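Local atomic coordinates of alpha-11 giardin (Giardia intestinalis, PDB entry 2II2), a protein that binds calcium and probably, through it, acidic phospholipids, as an annexin of the parasite that may take part in its cytoskeleton and its attachment to the gut. Residues Y6-K14 with E39-L50; G278-S286 with R299-L308. All blocks are in the same frame, centred on the assembly; numbering follows the deposited sequence. Where two conformers were deposited one is given.

Overall arrangement
Alpha-11 giardin is a mostly helical, single-chain annexin with no strand, and the two contacts come from opposite ends of its sequence. Contact 1 closes first along the chain, setting helix 9-18 across helix 34-48; contact 2 follows near the C-terminus, where helix 280-287 pairs with helix 298-306. They share no helix. Their centres lie about 28 Å apart and their nearest atoms about 11 Å, without touching. Contact 1 is peripheral, its centre about 29 Å from that of the chain, whereas contact 2 is more central, at about 16 Å. Helix 22-29 relates them: its Phe-28 packs against contact 1, while Val-26 and Thr-29 meet helix 298-306, so the same helix touches both an N-terminal and a C-terminal contact.

Contact 1: residues Y6-K14 with E39-L50; sequences YGDAIPEVK and ELRTQFQDTTGL
Tyr-6 and Ile-10 lie over Leu-40 and Phe-44 where helix 9-14 crosses helix 39-48 nearly at a right angle (-83°), the axes 10.1 Å apart at their closest. The ring of Tyr-6 lies with one face over the backbone of Leu-40, while its CD2 meets Leu-40 CB at 3.9 Å. The phenol OH gives a hydrogen bond of 2.7 Å to Glu-39 OE1, which accepts with its anti lone pair; the carboxylate stands almost perpendicular to the ring (87°) with OE1 in the ring plane. Farther round the rim, Gln-43 sets its amide steeply against the ring, its OE1 3.4 Å from Tyr-6 CD1.

Ile-10 is a knob in a hole formed by Gln-43, Phe-44, Thr-47 and Thr-48. With CG1 beside its backbone N (chi1 -74°), the branch carrying CD1 runs onto the backbone between Gln-43 and Phe-44, and CG2 presses on Thr-48 CG2 at 3.7 Å. Annexin bundles consist of four roughly aligned helices with a fifth lying across them, and the steep crossing of helix 34-48 over helix 9-18 is consistent with the crosswise one. Helix 22-29 adds Phe-28 against Ala-9, Val-13 and Leu-40. The side chain of Val-13 is about 9 Å from that of Ile-60, which binds calcium in another structure of this protein, no calcium being bound here.

Val-13 CG1 touches Phe-44 CE1 obliquely at 3.8 Å, while Phe-52 meets the same phenylalanine edge-to-face. Thr-48 lays its methyl over the centre of the Phe-44 ring, and its OG1 donates to Phe-44 O from the opposite face of the carbonyl plane to Thr-48 N. That hydroxyl also accepts from Leu-50 N in an ST turn. Lys-14 CE reaches Leu-50 CD1 at 3.9 Å, its ammonium pairing with Glu-18.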
loop_
_atom_site.group_PDB
_atom_site.type_symbol
_atom_site.label_atom_id
_atom_site.label_comp_id
_atom_site.label_asym_id
_atom_site.label_seq_id
_atom_site.Cartn_x
_atom_site.Cartn_y
_atom_site.Cartn_z
ATOM N N TYR A 6 -2.786 28.104 12.591
ATOM C CA TYR A 6 -2.954 26.879 13.403
ATOM C C TYR A 6 -3.477 27.169 14.814
ATOM O O TYR A 6 -3.962 26.254 15.495
ATOM C CB TYR A 6 -1.630 26.113 13.466
ATOM C CG TYR A 6 -1.060 25.735 12.124
ATOM C CD1 TYR A 6 0.181 26.217 11.726
ATOM C CD2 TYR A 6 -1.747 24.875 11.259
ATOM C CE1 TYR A 6 0.728 25.878 10.482
ATOM C CE2 TYR A 6 -1.210 24.529 10.012
ATOM C CZ TYR A 6 0.024 25.027 9.636
ATOM O OH TYR A 6 0.567 24.692 8.415
ATOM N N GLY A 7 -3.387 28.430 15.244
ATOM C CA GLY A 7 -3.780 28.808 16.593
ATOM C C GLY A 7 -5.212 28.490 16.953
ATOM O O GLY A 7 -5.474 28.103 18.081
ATOM N N ASP A 8 -6.138 28.686 16.013
ATOM C CA ASP A 8 -7.535 28.331 16.251
ATOM C C ASP A 8 -7.780 26.853 16.006
ATOM O O ASP A 8 -8.602 26.222 16.667
ATOM C CB ASP A 8 -8.479 29.162 15.393
ATOM C CG ASP A 8 -8.385 30.638 15.701
ATOM O OD1 ASP A 8 -8.329 30.995 16.902
ATOM O OD2 ASP A 8 -8.342 31.435 14.736
ATOM N N ALA A 9 -7.058 26.301 15.044
ATOM C CA ALA A 9 -7.263 24.917 14.677
ATOM C C ALA A 9 -6.846 23.922 15.757
ATOM O O ALA A 9 -7.450 22.869 15.866
ATOM C CB ALA A 9 -6.540 24.636 13.396
ATOM N N ILE A 10 -5.849 24.263 16.572
ATOM C CA ILE A 10 -5.390 23.364 17.634
ATOM C C ILE A 10 -6.475 23.083 18.679
ATOM O O ILE A 10 -6.810 21.921 18.907
ATOM C CB ILE A 10 -4.078 23.887 18.250
ATOM C CG1 ILE A 10 -2.938 23.631 17.264
ATOM C CG2 ILE A 10 -3.755 23.224 19.555
ATOM C CD1 ILE A 10 -1.716 24.437 17.512
ATOM N N PRO A 11 -7.041 24.136 19.301
ATOM C CA PRO A 11 -8.151 23.850 20.216
ATOM C C PRO A 11 -9.364 23.211 19.519
ATOM O O PRO A 11 -10.090 22.415 20.118
ATOM C CB PRO A 11 -8.493 25.236 20.818
ATOM C CG PRO A 11 -7.825 26.209 19.984
ATOM C CD PRO A 11 -6.676 25.567 19.289
ATOM N N GLU A 12 -9.590 23.587 18.264
ATOM C CA GLU A 12 -10.696 23.023 17.481
ATOM C C GLU A 12 -10.585 21.501 17.386
ATOM O O GLU A 12 -11.542 20.770 17.700
ATOM C CB GLU A 12 -10.722 23.651 16.085
ATOM C CG GLU A 12 -11.841 23.148 15.179
ATOM C CD GLU A 12 -11.776 23.710 13.777
ATOM O OE1 GLU A 12 -10.756 24.316 13.381
ATOM O OE2 GLU A 12 -12.770 23.518 13.047
ATOM N N VAL A 13 -9.422 21.021 16.970
ATOM C CA VAL A 13 -9.270 19.582 16.836
ATOM C C VAL A 13 -9.137 18.855 18.184
ATOM O O VAL A 13 -9.553 17.714 18.309
ATOM C CB VAL A 13 -8.133 19.168 15.867
ATOM C CG1 VAL A 13 -6.730 19.491 16.444
ATOM C CG2 VAL A 13 -8.244 17.702 15.483
ATOM N N LYS A 14 -8.588 19.539 19.195
ATOM C CA LYS A 14 -8.516 18.916 20.509
ATOM C C LYS A 14 -9.935 18.614 20.982
ATOM O O LYS A 14 -10.221 17.530 21.507
ATOM C CB LYS A 14 -7.757 19.811 21.492
ATOM C CG LYS A 14 -7.539 19.179 22.848
ATOM C CD LYS A 14 -6.616 20.048 23.691
ATOM C CE LYS A 14 -6.216 19.423 25.012
ATOM N NZ LYS A 14 -7.336 19.449 26.006
ATOM N N GLU A 39 3.190 20.564 10.079
ATOM C CA GLU A 39 3.278 21.795 10.893
ATOM C C GLU A 39 2.236 21.833 12.005
ATOM O O GLU A 39 2.533 22.225 13.136
ATOM C CB GLU A 39 3.145 23.041 10.017
ATOM C CG GLU A 39 4.363 23.279 9.136
ATOM C CD GLU A 39 4.292 24.554 8.298
ATOM O OE1 GLU A 39 3.185 25.101 8.047
ATOM O OE2 GLU A 39 5.371 25.025 7.881
ATOM N N LEU A 40 1.011 21.428 11.687
ATOM C CA LEU A 40 -0.056 21.430 12.662
ATOM C C LEU A 40 0.288 20.470 13.806
ATOM O O LEU A 40 0.112 20.811 14.973
ATOM C CB LEU A 40 -1.366 21.063 11.987
ATOM C CG LEU A 40 -2.633 21.185 12.819
ATOM C CD1 LEU A 40 -3.802 21.434 11.871
ATOM C CD2 LEU A 40 -2.899 19.924 13.642
ATOM N N ARG A 41 0.784 19.278 13.488
ATOM C CA ARG A 41 1.139 18.345 14.577
ATOM C C ARG A 41 2.225 18.932 15.478
ATOM O O ARG A 41 2.189 18.791 16.694
ATOM C CB ARG A 41 1.575 16.971 14.028
ATOM C CG ARG A 41 0.469 16.221 13.348
ATOM C CD ARG A 41 0.875 14.815 13.039
ATOM N NE ARG A 41 1.923 14.718 12.039
ATOM C CZ ARG A 41 3.121 14.174 12.228
ATOM N NH1 ARG A 41 3.484 13.688 13.409
ATOM N NH2 ARG A 41 3.952 14.085 11.210
ATOM N N THR A 42 3.193 19.597 14.874
ATOM C CA THR A 42 4.270 20.204 15.659
ATOM C C THR A 42 3.760 21.258 16.619
ATOM O O THR A 42 4.062 21.242 17.813
ATOM C CB THR A 42 5.343 20.804 14.733
ATOM O OG1 THR A 42 5.899 19.742 13.954
ATOM C CG2 THR A 42 6.484 21.509 15.517
ATOM N N GLN A 43 2.920 22.135 16.105
ATOM C CA GLN A 43 2.360 23.195 16.926
ATOM C C GLN A 43 1.388 22.632 17.963
ATOM O O GLN A 43 1.313 23.137 19.087
ATOM C CB GLN A 43 1.653 24.244 16.063
ATOM C CG GLN A 43 2.575 25.150 15.239
ATOM C CD GLN A 43 1.959 26.527 14.933
ATOM O OE1 GLN A 43 2.418 27.230 14.032
ATOM N NE2 GLN A 43 0.934 26.913 15.685
ATOM N N PHE A 44 0.626 21.603 17.583
ATOM C CA PHE A 44 -0.311 20.970 18.505
ATOM C C PHE A 44 0.426 20.486 19.743
ATOM O O PHE A 44 -0.016 20.735 20.889
ATOM C CB PHE A 44 -1.028 19.815 17.817
ATOM C CG PHE A 44 -2.057 19.147 18.663
ATOM C CD1 PHE A 44 -3.411 19.503 18.576
ATOM C CD2 PHE A 44 -1.692 18.123 19.530
ATOM C CE1 PHE A 44 -4.373 18.868 19.353
ATOM C CE2 PHE A 44 -2.659 17.492 20.311
ATOM C CZ PHE A 44 -4.002 17.871 20.223
ATOM N N GLN A 45 1.579 19.854 19.531
ATOM C CA GLN A 45 2.314 19.318 20.669
ATOM C C GLN A 45 2.955 20.441 21.495
ATOM O O GLN A 45 2.951 20.400 22.715
ATOM C CB GLN A 45 3.346 18.297 20.199
ATOM C CG GLN A 45 4.188 17.685 21.299
ATOM C CD GLN A 45 4.858 16.391 20.854
ATOM O OE1 GLN A 45 4.782 16.007 19.692
ATOM N NE2 GLN A 45 5.499 15.704 21.786
ATOM N N ASP A 46 3.496 21.442 20.814
ATOM C CA ASP A 46 4.080 22.605 21.519
ATOM C C ASP A 46 3.046 23.277 22.406
ATOM O O ASP A 46 3.342 23.631 23.544
ATOM C CB ASP A 46 4.639 23.631 20.539
ATOM C CG ASP A 46 5.266 24.824 21.243
ATOM O OD1 ASP A 46 6.333 24.651 21.873
ATOM O OD2 ASP A 46 4.656 25.910 21.168
ATOM N N THR A 47 1.837 23.447 21.888
ATOM C CA THR A 47 0.776 24.161 22.607
ATOM C C THR A 47 0.141 23.311 23.722
ATOM O O THR A 47 -0.072 23.806 24.842
ATOM C CB THR A 47 -0.307 24.621 21.605
ATOM O OG1 THR A 47 0.258 25.569 20.688
ATOM C CG2 THR A 47 -1.517 25.239 22.298
ATOM N N THR A 48 -0.147 22.041 23.422
ATOM C CA THR A 48 -0.966 21.233 24.322
ATOM C C THR A 48 -0.172 20.313 25.218
ATOM O O THR A 48 -0.710 19.798 26.194
ATOM C CB THR A 48 -1.940 20.336 23.544
ATOM O OG1 THR A 48 -1.200 19.300 22.879
ATOM C CG2 THR A 48 -2.753 21.176 22.522
ATOM N N GLY A 49 1.075 20.039 24.850
ATOM C CA GLY A 49 1.888 19.046 25.563
ATOM C C GLY A 49 1.638 17.601 25.123
ATOM O O GLY A 49 2.249 16.668 25.661
ATOM N N LEU A 50 0.735 17.401 24.157
ATOM C CA LEU A 50 0.315 16.077 23.700
ATOM C C LEU A 50 0.834 15.830 22.301
ATOM O O LEU A 50 0.664 16.666 21.411
ATOM C CB LEU A 50 -1.215 15.986 23.675
ATOM C CG LEU A 50 -1.949 16.335 24.975
ATOM C CD1 LEU A 50 -3.414 16.653 24.743
ATOM C CD2 LEU A 50 -1.766 15.237 26.010
#

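Contact 2: residues G278-S286 with R299-L308; sequences GVMRDDILS and RDACLMFWKL
Ile-284 meets Leu-303 and, just past the helix, Leu-308 where helices 280-286 and 299-306 pack antiparallel, their axes 9.7 Å apart at 164°. The dense part of the contact is built round Ile-284. The Ile-284 and Leu-303 side chains run past each other in opposite directions, Ile-284 CG2 lying 3.6 Å from Leu-303 CD2, while Ile-284 CD1 touches both Cys-302 SG and Leu-308 CD1. One turn earlier, Met-280 extends fully from its backbone (chi1 -166°) and brings CE over the indole of Trp-306. The methyl sits 3.6 Å from the centroid of the five-membered ring and only 9° from its normal, a CH-pi contact; the sulfur stands farther off above the six-membered ring, making this a Met-aromatic pair. Phe-240 of helix 232-244 meets Trp-306 edge-to-face, and Thr-260 takes up the indole NE1, so this buried polar atom is satisfied.

Both helices belong to the C-terminal annexin domain of the giardin. Helix 299-306 closes in a Schellman motif, with Lys-307 at positive phi, and the chain then turns Leu-308 back against Met-280 and Arg-281.

The side facing solvent is looser and partly polar. Arg-281, bent at its third torsion, turns the edge of its guanidinium to the backbone carbonyl of Leu-308, and NE donates to Leu-308 O at 2.6 Å. This acceptor lies in the guanidinium plane, although NE itself stands above the carbonyl plane. A water donates to Lys-307 O and is held weakly by Arg-281 NH2. The exposed Leu-285 puts CD2 on Leu-303 CD1 at 3.7 Å. Arg-299 passes the carbonyls of Ile-284 and Leu-285, its CG near the first and its CD 3.6 Å from Leu-285 O, and its NH1 donates to Phe-288 O.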
loop_
_atom_site.group_PDB
_atom_site.type_symbol
_atom_site.label_atom_id
_atom_site.label_comp_id
_atom_site.label_asym_id
_atom_site.label_seq_id
_atom_site.Cartn_x
_atom_site.Cartn_y
_atom_site.Cartn_z
ATOM N N GLY A 278 -14.189 -0.237 -12.020
ATOM C CA GLY A 278 -15.366 0.507 -11.661
ATOM C C GLY A 278 -14.972 1.926 -11.415
ATOM O O GLY A 278 -13.824 2.323 -11.655
ATOM N N VAL A 279 -15.941 2.706 -10.975
ATOM C CA VAL A 279 -15.689 4.074 -10.611
ATOM C C VAL A 279 -15.247 4.036 -9.148
ATOM O O VAL A 279 -16.010 3.602 -8.272
ATOM C CB VAL A 279 -16.945 4.957 -10.797
ATOM C CG1 VAL A 279 -16.638 6.377 -10.397
ATOM C CG2 VAL A 279 -17.430 4.923 -12.265
ATOM N N MET A 280 -14.007 4.457 -8.863
ATOM C CA MET A 280 -13.485 4.324 -7.500
ATOM C C MET A 280 -14.379 4.996 -6.469
ATOM O O MET A 280 -14.637 4.426 -5.423
ATOM C CB MET A 280 -12.054 4.853 -7.420
ATOM C CG MET A 280 -11.329 4.464 -6.150
ATOM S SD MET A 280 -9.585 4.978 -6.259
ATOM C CE MET A 280 -9.114 4.821 -4.536
ATOM N N ARG A 281 -14.831 6.216 -6.750
ATOM C CA ARG A 281 -15.720 6.903 -5.838
ATOM C C ARG A 281 -16.979 6.080 -5.560
ATOM O O ARG A 281 -17.380 5.925 -4.415
ATOM C CB ARG A 281 -16.086 8.280 -6.393
ATOM C CG ARG A 281 -17.169 9.005 -5.600
ATOM C CD ARG A 281 -17.601 10.335 -6.232
ATOM N NE ARG A 281 -16.528 11.322 -6.237
ATOM C CZ ARG A 281 -16.092 11.969 -7.314
ATOM N NH1 ARG A 281 -16.643 11.756 -8.510
ATOM N NH2 ARG A 281 -15.115 12.846 -7.188
ATOM N N ASP A 282 -17.599 5.571 -6.616
ATOM C CA ASP A 282 -18.838 4.810 -6.459
ATOM C C ASP A 282 -18.621 3.504 -5.684
ATOM O O ASP A 282 -19.466 3.078 -4.896
ATOM C CB ASP A 282 -19.466 4.495 -7.825
ATOM C CG ASP A 282 -19.808 5.757 -8.641
ATOM O OD1 ASP A 282 -19.831 6.881 -8.088
ATOM O OD2 ASP A 282 -20.056 5.597 -9.856
ATOM N N ASP A 283 -17.484 2.858 -5.908
ATOM C CA ASP A 283 -17.209 1.604 -5.243
ATOM C C ASP A 283 -16.854 1.774 -3.770
ATOM O O ASP A 283 -17.202 0.932 -2.934
ATOM C CB ASP A 283 -16.128 0.829 -5.966
ATOM C CG ASP A 283 -16.618 0.190 -7.256
ATOM O OD1 ASP A 283 -17.795 0.378 -7.641
ATOM O OD2 ASP A 283 -15.792 -0.510 -7.875
ATOM N N ILE A 284 -16.199 2.872 -3.417
ATOM C CA ILE A 284 -15.981 3.159 -2.011
ATOM C C ILE A 284 -17.336 3.316 -1.307
ATOM O O ILE A 284 -17.569 2.744 -0.233
ATOM C CB ILE A 284 -15.088 4.420 -1.843
ATOM C CG1 ILE A 284 -13.631 4.107 -2.264
ATOM C CG2 ILE A 284 -15.126 4.890 -0.410
ATOM C CD1 ILE A 284 -12.749 5.334 -2.548
ATOM N N LEU A 285 -18.236 4.073 -1.935
ATOM C CA LEU A 285 -19.578 4.294 -1.402
ATOM C C LEU A 285 -20.340 2.990 -1.245
ATOM O O LEU A 285 -20.992 2.747 -0.213
ATOM C CB LEU A 285 -20.366 5.249 -2.319
ATOM C CG LEU A 285 -20.006 6.746 -2.271
ATOM C CD1 LEU A 285 -20.623 7.518 -3.438
ATOM C CD2 LEU A 285 -20.430 7.363 -0.951
ATOM N N SER A 286 -20.278 2.136 -2.267
ATOM C CA SER A 286 -21.032 0.882 -2.257
ATOM C C SER A 286 -20.460 -0.132 -1.292
ATOM O O SER A 286 -21.206 -0.802 -0.573
ATOM C CB SER A 286 -21.056 0.255 -3.650
ATOM O OG SER A 286 -21.768 1.062 -4.557
ATOM N N ARG A 299 -15.801 4.946 5.377
ATOM C CA ARG A 299 -16.108 5.354 3.998
ATOM C C ARG A 299 -15.869 6.846 3.775
ATOM O O ARG A 299 -15.252 7.251 2.780
ATOM C CB ARG A 299 -17.552 4.963 3.669
ATOM C CG ARG A 299 -18.110 5.420 2.329
ATOM C CD ARG A 299 -19.597 5.056 2.240
ATOM N NE ARG A 299 -20.417 5.907 3.098
ATOM C CZ ARG A 299 -20.951 5.528 4.253
ATOM N NH1 ARG A 299 -20.791 4.286 4.707
ATOM N NH2 ARG A 299 -21.683 6.387 4.964
ATOM N N ASP A 300 -16.376 7.665 4.687
ATOM C CA ASP A 300 -16.220 9.094 4.554
ATOM C C ASP A 300 -14.774 9.553 4.702
ATOM O O ASP A 300 -14.321 10.437 3.969
ATOM C CB ASP A 300 -17.124 9.809 5.554
ATOM C CG ASP A 300 -18.593 9.722 5.165
ATOM O OD1 ASP A 300 -18.912 9.655 3.956
ATOM O OD2 ASP A 300 -19.441 9.704 6.074
ATOM N N ALA A 301 -14.039 8.924 5.609
ATOM C CA ALA A 301 -12.617 9.213 5.720
ATOM C C ALA A 301 -11.886 8.868 4.429
ATOM O O ALA A 301 -11.018 9.623 3.985
ATOM C CB ALA A 301 -12.010 8.449 6.883
ATOM N N CYS A 302 -12.210 7.706 3.876
ATOM C CA CYS A 302 -11.578 7.210 2.664
ATOM C C CYS A 302 -11.846 8.160 1.495
ATOM O O CYS A 302 -10.926 8.551 0.779
ATOM C CB CYS A 302 -12.108 5.806 2.384
ATOM S SG CYS A 302 -11.342 4.991 0.965
ATOM N N LEU A 303 -13.110 8.536 1.287
ATOM C CA LEU A 303 -13.434 9.499 0.229
ATOM C C LEU A 303 -12.674 10.826 0.390
ATOM O O LEU A 303 -12.150 11.411 -0.573
ATOM C CB LEU A 303 -14.934 9.741 0.185
ATOM C CG LEU A 303 -15.802 8.571 -0.275
ATOM C CD1 LEU A 303 -17.251 8.910 0.035
ATOM C CD2 LEU A 303 -15.640 8.213 -1.763
ATOM N N MET A 304 -12.633 11.310 1.630
ATOM C CA MET A 304 -11.907 12.538 1.912
ATOM C C MET A 304 -10.439 12.402 1.551
ATOM O O MET A 304 -9.896 13.302 0.887
ATOM C CB MET A 304 -12.124 12.967 3.373
ATOM C CG MET A 304 -11.391 14.225 3.805
ATOM S SD MET A 304 -9.641 13.988 4.226
ATOM C CE MET A 304 -9.779 12.857 5.626
ATOM N N PHE A 305 -9.782 11.338 1.993
ATOM C CA PHE A 305 -8.360 11.236 1.726
ATOM C C PHE A 305 -8.049 11.112 0.229
ATOM O O PHE A 305 -6.996 11.581 -0.225
ATOM C CB PHE A 305 -7.727 10.083 2.502
ATOM C CG PHE A 305 -7.352 10.406 3.921
ATOM C CD1 PHE A 305 -7.868 9.658 4.988
ATOM C CD2 PHE A 305 -6.423 11.403 4.201
ATOM C CE1 PHE A 305 -7.506 9.950 6.301
ATOM C CE2 PHE A 305 -6.054 11.723 5.510
ATOM C CZ PHE A 305 -6.596 10.970 6.576
ATOM N N TRP A 306 -8.950 10.517 -0.536
ATOM C CA TRP A 306 -8.738 10.355 -1.964
ATOM C C TRP A 306 -9.282 11.511 -2.775
ATOM O O TRP A 306 -9.171 11.502 -3.998
ATOM C CB TRP A 306 -9.383 9.050 -2.452
ATOM C CG TRP A 306 -8.604 7.850 -2.099
ATOM C CD1 TRP A 306 -8.920 6.887 -1.176
ATOM C CD2 TRP A 306 -7.352 7.461 -2.674
ATOM N NE1 TRP A 306 -7.931 5.933 -1.135
ATOM C CE2 TRP A 306 -6.943 6.284 -2.029
ATOM C CE3 TRP A 306 -6.529 8.012 -3.664
ATOM C CZ2 TRP A 306 -5.752 5.627 -2.360
ATOM C CZ3 TRP A 306 -5.343 7.368 -3.986
ATOM C CH2 TRP A 306 -4.968 6.203 -3.326
ATOM N N LYS A 307 -9.856 12.521 -2.108
ATOM C CA LYS A 307 -10.414 13.695 -2.837
ATOM C C LYS A 307 -11.524 13.268 -3.789
ATOM O O LYS A 307 -11.646 13.789 -4.907
ATOM C CB LYS A 307 -9.332 14.545 -3.524
ATOM C CG LYS A 307 -8.386 15.157 -2.526
ATOM C CD LYS A 307 -7.474 16.176 -3.182
ATOM C CE LYS A 307 -6.622 16.861 -2.133
ATOM N NZ LYS A 307 -5.643 17.780 -2.783
ATOM N N LEU A 308 -12.347 12.345 -3.311
ATOM C CA LEU A 308 -13.479 11.829 -4.072
ATOM C C LEU A 308 -14.808 12.116 -3.377
ATOM O O LEU A 308 -15.829 11.500 -3.731
ATOM C CB LEU A 308 -13.313 10.327 -4.271
ATOM C CG LEU A 308 -12.104 9.837 -5.074
ATOM C CD1 LEU A 308 -12.039 8.305 -5.025
ATOM C CD2 LEU A 308 -12.161 10.352 -6.519
HETATM O O HOH W 1 -13.939 14.978 -5.707
#